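Local coordinates for lymphotactin (PDB 2NYZ), which probably acts as a secreted chemokine that attracts lymphocytes but not monocytes or neutrophils, at residues S13-R18 / L45-D50; Q17-S22 / V37-K42; K25-T30 / R61-K66; S33-I38 / A49-T54. All blocks are in the same frame, centred on the assembly; numbering follows the deposited sequence.

Contact 1: S13-R18 / L45-D50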
loop_
_atom_site.group_PDB
_atom_site.type_symbol
_atom_site.label_atom_id
_atom_site.label_comp_id
_atom_site.label_asym_id
_atom_site.label_seq_id
_atom_site.Cartn_x
_atom_site.Cartn_y
_atom_site.Cartn_z
ATOM N N SER D 13 10.420 -13.834 21.687
ATOM C CA SER D 13 10.898 -12.546 21.206
ATOM C C SER D 13 11.556 -11.759 22.338
ATOM O O SER D 13 11.149 -11.852 23.499
ATOM C CB SER D 13 9.742 -11.728 20.621
ATOM O OG SER D 13 9.298 -12.253 19.382
ATOM N N LEU D 14 12.581 -10.987 21.997
ATOM C CA LEU D 14 13.279 -10.191 22.991
ATOM C C LEU D 14 12.820 -8.750 22.856
ATOM O O LEU D 14 12.613 -8.260 21.743
ATOM C CB LEU D 14 14.793 -10.309 22.789
ATOM C CG LEU D 14 15.384 -11.724 22.908
ATOM C CD1 LEU D 14 16.893 -11.665 22.736
ATOM C CD2 LEU D 14 15.036 -12.328 24.263
ATOM N N THR D 15 12.640 -8.075 23.986
ATOM C CA THR D 15 12.180 -6.701 23.944
ATOM C C THR D 15 13.120 -5.874 23.114
ATOM O O THR D 15 14.287 -6.205 22.979
ATOM C CB THR D 15 12.121 -6.064 25.317
ATOM O OG1 THR D 15 11.506 -4.774 25.202
ATOM C CG2 THR D 15 13.525 -5.901 25.878
ATOM N N THR D 16 12.608 -4.786 22.565
ATOM C CA THR D 16 13.423 -3.923 21.737
ATOM C C THR D 16 13.609 -2.554 22.383
ATOM O O THR D 16 14.213 -1.656 21.797
ATOM C CB THR D 16 12.803 -3.775 20.342
ATOM O OG1 THR D 16 13.633 -2.923 19.551
ATOM C CG2 THR D 16 11.400 -3.193 20.440
ATOM N N GLN D 17 13.090 -2.418 23.600
ATOM C CA GLN D 17 13.204 -1.186 24.375
ATOM C C GLN D 17 13.951 -1.469 25.663
ATOM O O GLN D 17 13.715 -2.482 26.318
ATOM C CB GLN D 17 11.829 -0.634 24.741
ATOM C CG GLN D 17 11.203 0.226 23.678
ATOM C CD GLN D 17 9.916 -0.360 23.181
ATOM O OE1 GLN D 17 8.989 -0.598 23.958
ATOM N NE2 GLN D 17 9.844 -0.602 21.880
ATOM N N ARG D 18 14.851 -0.575 26.037
ATOM C CA ARG D 18 15.589 -0.777 27.265
ATOM C C ARG D 18 14.617 -0.613 28.416
ATOM O O ARG D 18 13.610 0.077 28.288
ATOM C CB ARG D 18 16.723 0.239 27.384
ATOM C CG ARG D 18 17.776 0.130 26.294
ATOM C CD ARG D 18 18.908 1.090 26.586
ATOM N NE ARG D 18 19.731 1.357 25.414
ATOM C CZ ARG D 18 20.570 2.383 25.324
ATOM N NH1 ARG D 18 20.692 3.233 26.339
ATOM N NH2 ARG D 18 21.283 2.564 24.221
ATOM N N LEU D 45 5.388 -7.815 35.516
ATOM C CA LEU D 45 5.566 -8.097 34.093
ATOM C C LEU D 45 6.893 -8.800 33.855
ATOM O O LEU D 45 7.859 -8.568 34.572
ATOM C CB LEU D 45 5.536 -6.803 33.286
ATOM C CG LEU D 45 4.261 -5.962 33.422
ATOM C CD1 LEU D 45 4.402 -4.716 32.565
ATOM C CD2 LEU D 45 3.036 -6.767 33.005
ATOM N N LYS D 46 6.950 -9.660 32.850
ATOM C CA LYS D 46 8.191 -10.365 32.570
ATOM C C LYS D 46 8.693 -10.056 31.174
ATOM O O LYS D 46 8.163 -10.570 30.203
ATOM C CB LYS D 46 7.992 -11.874 32.715
ATOM C CG LYS D 46 7.502 -12.293 34.076
ATOM C CD LYS D 46 7.301 -13.787 34.113
ATOM C CE LYS D 46 6.373 -14.173 35.248
ATOM N NZ LYS D 46 5.801 -15.533 35.038
ATOM N N VAL D 47 9.716 -9.220 31.063
ATOM C CA VAL D 47 10.237 -8.907 29.751
ATOM C C VAL D 47 11.556 -9.634 29.523
ATOM O O VAL D 47 12.409 -9.707 30.404
ATOM C CB VAL D 47 10.443 -7.379 29.552
ATOM C CG1 VAL D 47 9.524 -6.600 30.492
ATOM C CG2 VAL D 47 11.903 -7.002 29.755
ATOM N N CYS D 48 11.695 -10.184 28.328
ATOM C CA CYS D 48 12.887 -10.899 27.933
ATOM C C CYS D 48 13.815 -9.878 27.303
ATOM O O CYS D 48 13.362 -8.940 26.647
ATOM C CB CYS D 48 12.545 -11.958 26.892
ATOM S SG CYS D 48 11.199 -13.111 27.320
ATOM N N ALA D 49 15.114 -10.069 27.493
ATOM C CA ALA D 49 16.101 -9.159 26.937
ATOM C C ALA D 49 17.323 -9.932 26.479
ATOM O O ALA D 49 17.556 -11.065 26.906
ATOM C CB ALA D 49 16.496 -8.132 27.981
ATOM N N ASP D 50 18.096 -9.314 25.598
ATOM C CA ASP D 50 19.319 -9.913 25.084
ATOM C C ASP D 50 20.371 -9.903 26.203
ATOM O O ASP D 50 20.686 -8.847 26.756
ATOM C CB ASP D 50 19.818 -9.095 23.888
ATOM C CG ASP D 50 21.081 -9.658 23.282
ATOM O OD1 ASP D 50 21.701 -8.965 22.446
ATOM O OD2 ASP D 50 21.451 -10.796 23.639
#

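Contact 2: Q17-S22 / V37-K42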
loop_
_atom_site.group_PDB
_atom_site.type_symbol
_atom_site.label_atom_id
_atom_site.label_comp_id
_atom_site.label_asym_id
_atom_site.label_seq_id
_atom_site.Cartn_x
_atom_site.Cartn_y
_atom_site.Cartn_z
ATOM N N GLN D 17 13.090 -2.418 23.600
ATOM C CA GLN D 17 13.204 -1.186 24.375
ATOM C C GLN D 17 13.951 -1.469 25.663
ATOM O O GLN D 17 13.715 -2.482 26.318
ATOM C CB GLN D 17 11.829 -0.634 24.741
ATOM C CG GLN D 17 11.203 0.226 23.678
ATOM C CD GLN D 17 9.916 -0.360 23.181
ATOM O OE1 GLN D 17 8.989 -0.598 23.958
ATOM N NE2 GLN D 17 9.844 -0.602 21.880
ATOM N N ARG D 18 14.851 -0.575 26.037
ATOM C CA ARG D 18 15.589 -0.777 27.265
ATOM C C ARG D 18 14.617 -0.613 28.416
ATOM O O ARG D 18 13.610 0.077 28.288
ATOM C CB ARG D 18 16.723 0.239 27.384
ATOM C CG ARG D 18 17.776 0.130 26.294
ATOM C CD ARG D 18 18.908 1.090 26.586
ATOM N NE ARG D 18 19.731 1.357 25.414
ATOM C CZ ARG D 18 20.570 2.383 25.324
ATOM N NH1 ARG D 18 20.692 3.233 26.339
ATOM N NH2 ARG D 18 21.283 2.564 24.221
ATOM N N LEU D 19 14.922 -1.255 29.535
ATOM C CA LEU D 19 14.082 -1.193 30.720
ATOM C C LEU D 19 14.882 -0.558 31.860
ATOM O O LEU D 19 15.995 -0.988 32.160
ATOM C CB LEU D 19 13.648 -2.607 31.093
ATOM C CG LEU D 19 12.400 -2.829 31.944
ATOM C CD1 LEU D 19 11.200 -2.047 31.398
ATOM C CD2 LEU D 19 12.118 -4.315 31.946
ATOM N N PRO D 20 14.336 0.486 32.503
ATOM C CA PRO D 20 15.056 1.139 33.603
ATOM C C PRO D 20 15.282 0.204 34.786
ATOM O O PRO D 20 14.363 -0.488 35.229
ATOM C CB PRO D 20 14.141 2.302 33.983
ATOM C CG PRO D 20 13.357 2.556 32.737
ATOM C CD PRO D 20 13.059 1.168 32.245
ATOM N N VAL D 21 16.508 0.185 35.291
ATOM C CA VAL D 21 16.826 -0.655 36.439
ATOM C C VAL D 21 15.848 -0.258 37.544
ATOM O O VAL D 21 15.464 -1.075 38.389
ATOM C CB VAL D 21 18.297 -0.429 36.902
ATOM C CG1 VAL D 21 18.540 1.053 37.154
ATOM C CG2 VAL D 21 18.593 -1.247 38.147
ATOM N N SER D 22 15.427 1.002 37.497
ATOM C CA SER D 22 14.489 1.553 38.462
ATOM C C SER D 22 13.075 1.007 38.267
ATOM O O SER D 22 12.108 1.584 38.760
ATOM C CB SER D 22 14.456 3.069 38.333
ATOM O OG SER D 22 14.025 3.446 37.038
ATOM N N VAL D 37 17.637 -13.017 29.179
ATOM C CA VAL D 37 17.505 -12.496 30.521
ATOM C C VAL D 37 16.045 -12.106 30.663
ATOM O O VAL D 37 15.535 -11.301 29.882
ATOM C CB VAL D 37 18.352 -11.234 30.714
ATOM C CG1 VAL D 37 18.079 -10.637 32.086
ATOM C CG2 VAL D 37 19.823 -11.566 30.546
ATOM N N ILE D 38 15.364 -12.676 31.647
ATOM C CA ILE D 38 13.968 -12.338 31.845
ATOM C C ILE D 38 13.825 -11.407 33.035
ATOM O O ILE D 38 13.910 -11.841 34.187
ATOM C CB ILE D 38 13.101 -13.586 32.105
ATOM C CG1 ILE D 38 13.332 -14.633 31.011
ATOM C CG2 ILE D 38 11.630 -13.192 32.109
ATOM C CD1 ILE D 38 12.641 -15.966 31.285
ATOM N N PHE D 39 13.621 -10.124 32.764
ATOM C CA PHE D 39 13.447 -9.166 33.846
ATOM C C PHE D 39 12.008 -9.252 34.360
ATOM O O PHE D 39 11.081 -9.532 33.600
ATOM C CB PHE D 39 13.727 -7.746 33.353
ATOM C CG PHE D 39 15.154 -7.502 32.979
ATOM C CD1 PHE D 39 16.158 -7.559 33.940
ATOM C CD2 PHE D 39 15.498 -7.194 31.672
ATOM C CE1 PHE D 39 17.484 -7.309 33.601
ATOM C CE2 PHE D 39 16.818 -6.943 31.323
ATOM C CZ PHE D 39 17.814 -6.999 32.288
ATOM N N ILE D 40 11.823 -9.032 35.653
ATOM C CA ILE D 40 10.493 -9.051 36.235
ATOM C C ILE D 40 10.264 -7.669 36.823
ATOM O O ILE D 40 10.791 -7.362 37.886
ATOM C CB ILE D 40 10.391 -10.090 37.351
ATOM C CG1 ILE D 40 10.683 -11.486 36.782
ATOM C CG2 ILE D 40 9.011 -10.036 37.976
ATOM C CD1 ILE D 40 10.632 -12.611 37.813
ATOM N N THR D 41 9.494 -6.832 36.132
ATOM C CA THR D 41 9.233 -5.479 36.606
ATOM C C THR D 41 8.652 -5.507 38.011
ATOM O O THR D 41 8.114 -6.524 38.455
ATOM C CB THR D 41 8.258 -4.722 35.686
ATOM O OG1 THR D 41 6.919 -5.161 35.938
ATOM C CG2 THR D 41 8.613 -4.970 34.226
ATOM N N LYS D 42 8.753 -4.380 38.702
ATOM C CA LYS D 42 8.272 -4.284 40.066
ATOM C C LYS D 42 6.804 -4.621 40.256
ATOM O O LYS D 42 6.390 -4.902 41.379
ATOM C CB LYS D 42 8.584 -2.898 40.637
ATOM C CG LYS D 42 10.080 -2.674 40.906
ATOM C CD LYS D 42 10.360 -1.296 41.489
ATOM C CE LYS D 42 11.842 -1.114 41.793
ATOM N NZ LYS D 42 12.695 -1.093 40.570
#

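Contact 3: K25-T30 / R61-K66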
loop_
_atom_site.group_PDB
_atom_site.type_symbol
_atom_site.label_atom_id
_atom_site.label_comp_id
_atom_site.label_asym_id
_atom_site.label_seq_id
_atom_site.Cartn_x
_atom_site.Cartn_y
_atom_site.Cartn_z
ATOM N N LYS D 25 12.688 -5.806 39.376
ATOM C CA LYS D 25 12.589 -6.318 40.732
ATOM C C LYS D 25 13.583 -7.458 40.858
ATOM O O LYS D 25 14.389 -7.491 41.781
ATOM C CB LYS D 25 11.162 -6.810 41.005
ATOM C CG LYS D 25 10.938 -7.445 42.380
ATOM C CD LYS D 25 9.465 -7.375 42.810
ATOM C CE LYS D 25 8.535 -8.074 41.827
ATOM N NZ LYS D 25 7.103 -7.744 42.098
ATOM N N THR D 26 13.539 -8.380 39.907
ATOM C CA THR D 26 14.437 -9.522 39.915
ATOM C C THR D 26 14.761 -9.898 38.486
ATOM O O THR D 26 14.449 -9.155 37.560
ATOM C CB THR D 26 13.789 -10.740 40.608
ATOM O OG1 THR D 26 12.511 -11.011 40.014
ATOM C CG2 THR D 26 13.607 -10.479 42.093
ATOM N N TYR D 27 15.389 -11.051 38.307
ATOM C CA TYR D 27 15.727 -11.515 36.977
ATOM C C TYR D 27 16.258 -12.943 37.027
ATOM O O TYR D 27 16.601 -13.453 38.094
ATOM C CB TYR D 27 16.745 -10.565 36.318
ATOM C CG TYR D 27 18.198 -10.782 36.695
ATOM C CD1 TYR D 27 18.996 -11.682 35.981
ATOM C CD2 TYR D 27 18.777 -10.086 37.755
ATOM C CE1 TYR D 27 20.334 -11.883 36.312
ATOM C CE2 TYR D 27 20.117 -10.280 38.097
ATOM C CZ TYR D 27 20.890 -11.180 37.371
ATOM O OH TYR D 27 22.217 -11.382 37.701
ATOM N N THR D 28 16.297 -13.581 35.863
ATOM C CA THR D 28 16.774 -14.946 35.724
ATOM C C THR D 28 17.417 -15.037 34.351
ATOM O O THR D 28 17.369 -14.078 33.581
ATOM C CB THR D 28 15.613 -15.957 35.795
ATOM O OG1 THR D 28 14.736 -15.761 34.682
ATOM C CG2 THR D 28 14.817 -15.762 37.070
ATOM N N ILE D 29 18.007 -16.183 34.035
ATOM C CA ILE D 29 18.643 -16.346 32.736
ATOM C C ILE D 29 18.347 -17.697 32.115
ATOM O O ILE D 29 19.246 -18.513 31.940
ATOM C CB ILE D 29 20.169 -16.181 32.842
ATOM C CG1 ILE D 29 20.491 -14.863 33.562
ATOM C CG2 ILE D 29 20.799 -16.222 31.441
ATOM C CD1 ILE D 29 21.972 -14.619 33.825
ATOM N N THR D 30 17.087 -17.938 31.777
ATOM C CA THR D 30 16.727 -19.209 31.166
ATOM C C THR D 30 17.574 -19.375 29.910
ATOM O O THR D 30 17.883 -18.394 29.232
ATOM C CB THR D 30 15.230 -19.255 30.786
ATOM O OG1 THR D 30 14.974 -18.315 29.736
ATOM C CG2 THR D 30 14.358 -18.919 31.999
ATOM N N ARG D 61 24.257 -6.293 36.257
ATOM C CA ARG D 61 25.348 -5.972 37.170
ATOM C C ARG D 61 24.846 -5.053 38.282
ATOM O O ARG D 61 25.060 -5.314 39.466
ATOM C CB ARG D 61 26.480 -5.287 36.400
ATOM C CG ARG D 61 27.736 -5.057 37.218
ATOM C CD ARG D 61 28.808 -4.330 36.417
ATOM N NE ARG D 61 29.142 -5.022 35.176
ATOM C CZ ARG D 61 28.715 -4.649 33.975
ATOM N NH1 ARG D 61 27.932 -3.585 33.851
ATOM N NH2 ARG D 61 29.079 -5.334 32.897
ATOM N N SER D 62 24.169 -3.981 37.885
ATOM C CA SER D 62 23.621 -3.007 38.824
ATOM C C SER D 62 22.715 -3.669 39.852
ATOM O O SER D 62 22.614 -3.214 40.990
ATOM C CB SER D 62 22.834 -1.933 38.067
ATOM O OG SER D 62 22.299 -0.962 38.951
ATOM N N MET D 63 22.050 -4.743 39.445
ATOM C CA MET D 63 21.162 -5.453 40.347
ATOM C C MET D 63 21.948 -6.373 41.260
ATOM O O MET D 63 21.650 -6.470 42.450
ATOM C CB MET D 63 20.127 -6.255 39.564
ATOM C CG MET D 63 19.120 -5.386 38.849
ATOM S SD MET D 63 17.765 -6.348 38.206
ATOM C CE MET D 63 16.736 -6.484 39.668
ATOM N N ASP D 64 22.952 -7.050 40.711
ATOM C CA ASP D 64 23.774 -7.939 41.524
ATOM C C ASP D 64 24.504 -7.102 42.568
ATOM O O ASP D 64 24.664 -7.510 43.722
ATOM C CB ASP D 64 24.806 -8.673 40.662
ATOM C CG ASP D 64 24.173 -9.638 39.690
ATOM O OD1 ASP D 64 23.112 -10.206 40.026
ATOM O OD2 ASP D 64 24.748 -9.845 38.601
ATOM N N ARG D 65 24.933 -5.916 42.148
ATOM C CA ARG D 65 25.664 -5.000 43.010
ATOM C C ARG D 65 24.743 -4.230 43.953
ATOM O O ARG D 65 25.209 -3.500 44.825
ATOM C CB ARG D 65 26.483 -4.037 42.140
ATOM C CG ARG D 65 27.438 -3.138 42.901
ATOM C CD ARG D 65 28.658 -2.775 42.055
ATOM N NE ARG D 65 28.310 -2.331 40.706
ATOM C CZ ARG D 65 27.484 -1.325 40.430
ATOM N NH1 ARG D 65 26.906 -0.647 41.411
ATOM N NH2 ARG D 65 27.242 -0.993 39.169
ATOM N N LYS D 66 23.437 -4.399 43.783
ATOM C CA LYS D 66 22.463 -3.719 44.632
ATOM C C LYS D 66 21.775 -4.749 45.527
ATOM O O LYS D 66 21.122 -4.400 46.511
ATOM C CB LYS D 66 21.421 -2.999 43.774
ATOM C CG LYS D 66 20.621 -1.945 44.522
ATOM C CD LYS D 66 21.483 -0.735 44.855
ATOM C CE LYS D 66 21.928 -0.011 43.593
ATOM N NZ LYS D 66 22.790 1.160 43.904
#

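Contact 4: S33-I38 / A49-T54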
loop_
_atom_site.group_PDB
_atom_site.type_symbol
_atom_site.label_atom_id
_atom_site.label_comp_id
_atom_site.label_asym_id
_atom_site.label_seq_id
_atom_site.Cartn_x
_atom_site.Cartn_y
_atom_site.Cartn_z
ATOM N N SER D 33 16.875 -22.487 23.119
ATOM C CA SER D 33 17.404 -22.222 21.782
ATOM C C SER D 33 17.624 -20.716 21.620
ATOM O O SER D 33 18.373 -20.257 20.751
ATOM C CB SER D 33 16.430 -22.743 20.721
ATOM O OG SER D 33 15.103 -22.327 20.997
ATOM N N LEU D 34 16.954 -19.958 22.479
ATOM C CA LEU D 34 17.050 -18.510 22.488
ATOM C C LEU D 34 17.259 -18.114 23.937
ATOM O O LEU D 34 16.306 -17.788 24.649
ATOM C CB LEU D 34 15.759 -17.884 21.959
ATOM C CG LEU D 34 15.677 -16.360 21.986
ATOM C CD1 LEU D 34 16.761 -15.771 21.107
ATOM C CD2 LEU D 34 14.304 -15.919 21.511
ATOM N N ARG D 35 18.510 -18.173 24.380
ATOM C CA ARG D 35 18.838 -17.819 25.754
ATOM C C ARG D 35 18.509 -16.351 25.957
ATOM O O ARG D 35 18.662 -15.541 25.039
ATOM C CB ARG D 35 20.324 -18.058 26.036
ATOM C CG ARG D 35 20.670 -18.001 27.512
ATOM C CD ARG D 35 22.165 -18.069 27.754
ATOM N NE ARG D 35 22.834 -16.828 27.373
ATOM C CZ ARG D 35 23.661 -16.153 28.165
ATOM N NH1 ARG D 35 23.926 -16.601 29.389
ATOM N NH2 ARG D 35 24.217 -15.025 27.737
ATOM N N ALA D 36 18.056 -16.006 27.158
ATOM C CA ALA D 36 17.709 -14.626 27.434
ATOM C C ALA D 36 17.586 -14.310 28.899
ATOM O O ALA D 36 17.455 -15.193 29.741
ATOM C CB ALA D 36 16.415 -14.268 26.734
ATOM N N VAL D 37 17.637 -13.017 29.179
ATOM C CA VAL D 37 17.505 -12.496 30.521
ATOM C C VAL D 37 16.045 -12.106 30.663
ATOM O O VAL D 37 15.535 -11.301 29.882
ATOM C CB VAL D 37 18.352 -11.234 30.714
ATOM C CG1 VAL D 37 18.079 -10.637 32.086
ATOM C CG2 VAL D 37 19.823 -11.566 30.546
ATOM N N ILE D 38 15.364 -12.676 31.647
ATOM C CA ILE D 38 13.968 -12.338 31.845
ATOM C C ILE D 38 13.825 -11.407 33.035
ATOM O O ILE D 38 13.910 -11.841 34.187
ATOM C CB ILE D 38 13.101 -13.586 32.105
ATOM C CG1 ILE D 38 13.332 -14.633 31.011
ATOM C CG2 ILE D 38 11.630 -13.192 32.109
ATOM C CD1 ILE D 38 12.641 -15.966 31.285
ATOM N N ALA D 49 15.114 -10.069 27.493
ATOM C CA ALA D 49 16.101 -9.159 26.937
ATOM C C ALA D 49 17.323 -9.932 26.479
ATOM O O ALA D 49 17.556 -11.065 26.906
ATOM C CB ALA D 49 16.496 -8.132 27.981
ATOM N N ASP D 50 18.096 -9.314 25.598
ATOM C CA ASP D 50 19.319 -9.913 25.084
ATOM C C ASP D 50 20.371 -9.903 26.203
ATOM O O ASP D 50 20.686 -8.847 26.756
ATOM C CB ASP D 50 19.818 -9.095 23.888
ATOM C CG ASP D 50 21.081 -9.658 23.282
ATOM O OD1 ASP D 50 21.701 -8.965 22.446
ATOM O OD2 ASP D 50 21.451 -10.796 23.639
ATOM N N PRO D 51 20.917 -11.077 26.565
ATOM C CA PRO D 51 21.930 -11.133 27.629
ATOM C C PRO D 51 23.248 -10.542 27.142
ATOM O O PRO D 51 24.167 -10.313 27.923
ATOM C CB PRO D 51 22.055 -12.628 27.920
ATOM C CG PRO D 51 20.754 -13.205 27.411
ATOM C CD PRO D 51 20.527 -12.433 26.149
ATOM N N GLN D 52 23.320 -10.309 25.835
ATOM C CA GLN D 52 24.497 -9.743 25.185
ATOM C C GLN D 52 24.389 -8.230 25.052
ATOM O O GLN D 52 25.379 -7.558 24.788
ATOM C CB GLN D 52 24.666 -10.343 23.788
ATOM C CG GLN D 52 24.968 -11.829 23.769
ATOM C CD GLN D 52 26.320 -12.145 24.363
ATOM O OE1 GLN D 52 26.550 -11.947 25.557
ATOM N NE2 GLN D 52 27.229 -12.635 23.527
ATOM N N ALA D 53 23.183 -7.700 25.216
ATOM C CA ALA D 53 22.958 -6.263 25.110
ATOM C C ALA D 53 23.664 -5.521 26.241
ATOM O O ALA D 53 23.555 -5.898 27.409
ATOM C CB ALA D 53 21.466 -5.969 25.141
ATOM N N THR D 54 24.381 -4.459 25.892
ATOM C CA THR D 54 25.101 -3.695 26.896
ATOM C C THR D 54 24.191 -3.212 28.009
ATOM O O THR D 54 24.485 -3.439 29.182
ATOM C CB THR D 54 25.820 -2.480 26.281
ATOM O OG1 THR D 54 26.847 -2.928 25.386
ATOM C CG2 THR D 54 26.451 -1.638 27.371
#

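Contact 1: S13-R18 / L45-D50
L14 and T15, in the N-loop of the chemokine fold, lie against the end of strand 46-49, where C48 is the main partner. The two methyls of L14 sit on successive parts of that segment. CD2 rests on C48 CB at 3.6 Å. CD1 sits over D50 CA at 3.8 Å. CG of L14 lies anti to the carbonyl carbon (chi1 -60°), and this sends both branches to residues 48-50. An alanine in place of L14 is likely to open a gap beside C48 and D50, since both methyls that fill it would be missing. T15 adds the polar tie. Its backbone N donates to C48 O at 2.9 Å, nearly straight at 166°. CG2 of T15 lies over C48 O at 3.1 Å, with V47 CG2 and A49 CB further off. Its hydroxyl serves the loop itself: T15 OG1 accepts from Q17 N at 3.3 Å in an ST turn. W55 of helix 54-64 also touches T15. On the strand side, C48 SG forms the disulfide with C11, which ties the chain before the loop to the same cysteine, and C48 makes backbone hydrogen bonds to another protein chain. Across the two segments the loop is thus held to the strand mainly by its backbone, through one hydrogen bond, and by the apolar contacts of the L14 and T15 methyls.

Contact 2: Q17-S22 / V37-K42
L19 of the N-loop packs on F39 and T41 of strand 37-41, the central strand of the three-stranded antiparallel chemokine sheet. The contact is apolar at its middle. L19 CD2 meets F39 CB at 4.0 Å and T41 CG2 at 4.2 Å. CG of L19 is anti to its own backbone N (chi1 -158°), which carries the methyl across to the strand. The two side chains run past one another head to tail, so it is F39 CB that the leucine methyl meets. The backbones stay well apart, with 8.6 Å between L19 CA and F39 CA. At that spacing side chains alone span the gap, and no hydrogen bond joins the two segments. At the far end, the chain of K42 bends at its last torsion (chi4 67°) and brings NZ near the turn at V21 and S22. NZ of K42 lies 3.3 Å from S22 O, but the angle is too poor for a hydrogen bond. Its hydrogen bond goes instead to I24 O.

Further out, other residues position these groups. I24 and V47 touch both L19 and F39. V56 and V59 of helix 54-64 cover F39 as well. The hydroxyl of T41 is taken by the backbone N of L45. Another protein chain packs on L19 and T41, so this part of the N-loop also lies at an interface. Within strand 37-41, V37 CG1 lies 3.6 Å above one face of the F39 ring, offset toward the rim.

Contact 3: K25-T30 / R61-K66
A Met-aromatic contact and a tyrosine-aspartate hydrogen bond join Y27 of strand 24-28 to M63 and D64 of helix 54-64. M63 SD lies 5.1 Å from the centroid of the Y27 ring and 65° off its normal. Its nearest ring atom is Y27 CD2, at 3.9 Å. A turn about the SD-CG bond of M63 (chi3 83°) brings CE to K25 O at 3.3 Å. At the far end of the ring, Y27 OH donates to D64 OD1 at 2.8 Å, using the syn lone pair of that oxygen. D64 OD2 is also close, 3.1 Å from Y27 OH. The ring and carboxylate planes are 48° apart, with OD1 at the ring edge near its plane. Sulfur approaches the ring obliquely near CD2, while the carboxylate holds the hydroxyl. The hydrogen bond probably limits the swing of the D64 side chain.

K25 and T26 face I40 on the next strand and form a classic beta bulge just before Y27. F39 of that strand touches Y27. No other chain of the assembly touches these segments. This contact joins strand 24-28, outermost within the chain, to the C-terminal helix, which packs across a three-stranded antiparallel sheet as is typical of the chemokine fold.

Contact 4: S33-I38 / A49-T54
P51 packs on R35, A36 and V37 just past the antiparallel pairing of strands 37-41 and 46-49 in the chemokine sheet. CB of P51 meets V37 CG2 at 3.6 Å and also lies near the guanidinium of R35, with R35 NH2 at 3.2 Å. CG, the outermost ring atom, sits on the backbone, 3.4 Å from A36 CA. CD of P51 then turns back to R35 O at 3.8 Å. A glycine in place of P51 would probably open a gap beside V37 CG2 and A36 CA and leave R35 NH2 without its neighbour P51 CB.

R35 reaches the proline through a chain bent at chi3 (73°), and its NH1 forms a salt bridge with E31. Beside the ring, V37 and A49 form a hydrogen-bonded antiparallel pair. V37 N donates to A49 O at 3.0 Å, and A49 N donates back to V37 O at 2.7 Å. V56 of helix 54-64 touches both side chains of this pair. After it the chain leaves the sheet through a type I turn, D50 to A53, closed by A53 N to D50 O. A53 is the N-cap of helix 54-64. Within the turn D50 makes an Asx turn: Q52 N meets D50 OD2 at 2.9 Å, from above the carboxylate plane and 75° out of it.

In the fold
All four contacts reach the same antiparallel sheet, ordered 24-28, 37-41, 46-49. Contacts 1 and 2 both start from the N-loop, sharing Q17 and R18, and their centres are about 8 Å apart. Contacts 2 and 4 both use strand 37-41, with centres about 12 Å apart. Contacts 1 and 4 share A49 and D50. Contact 3 joins the first strand to helix 54-64 and lies about 14 Å, centre to centre, from contact 1, on the opposite side of the chain's centre. Along the chain, contact 4 falls wholly between the two segments of contact 3. Loop, sheet and C-terminal helix are thus tied together within one small chemokine domain.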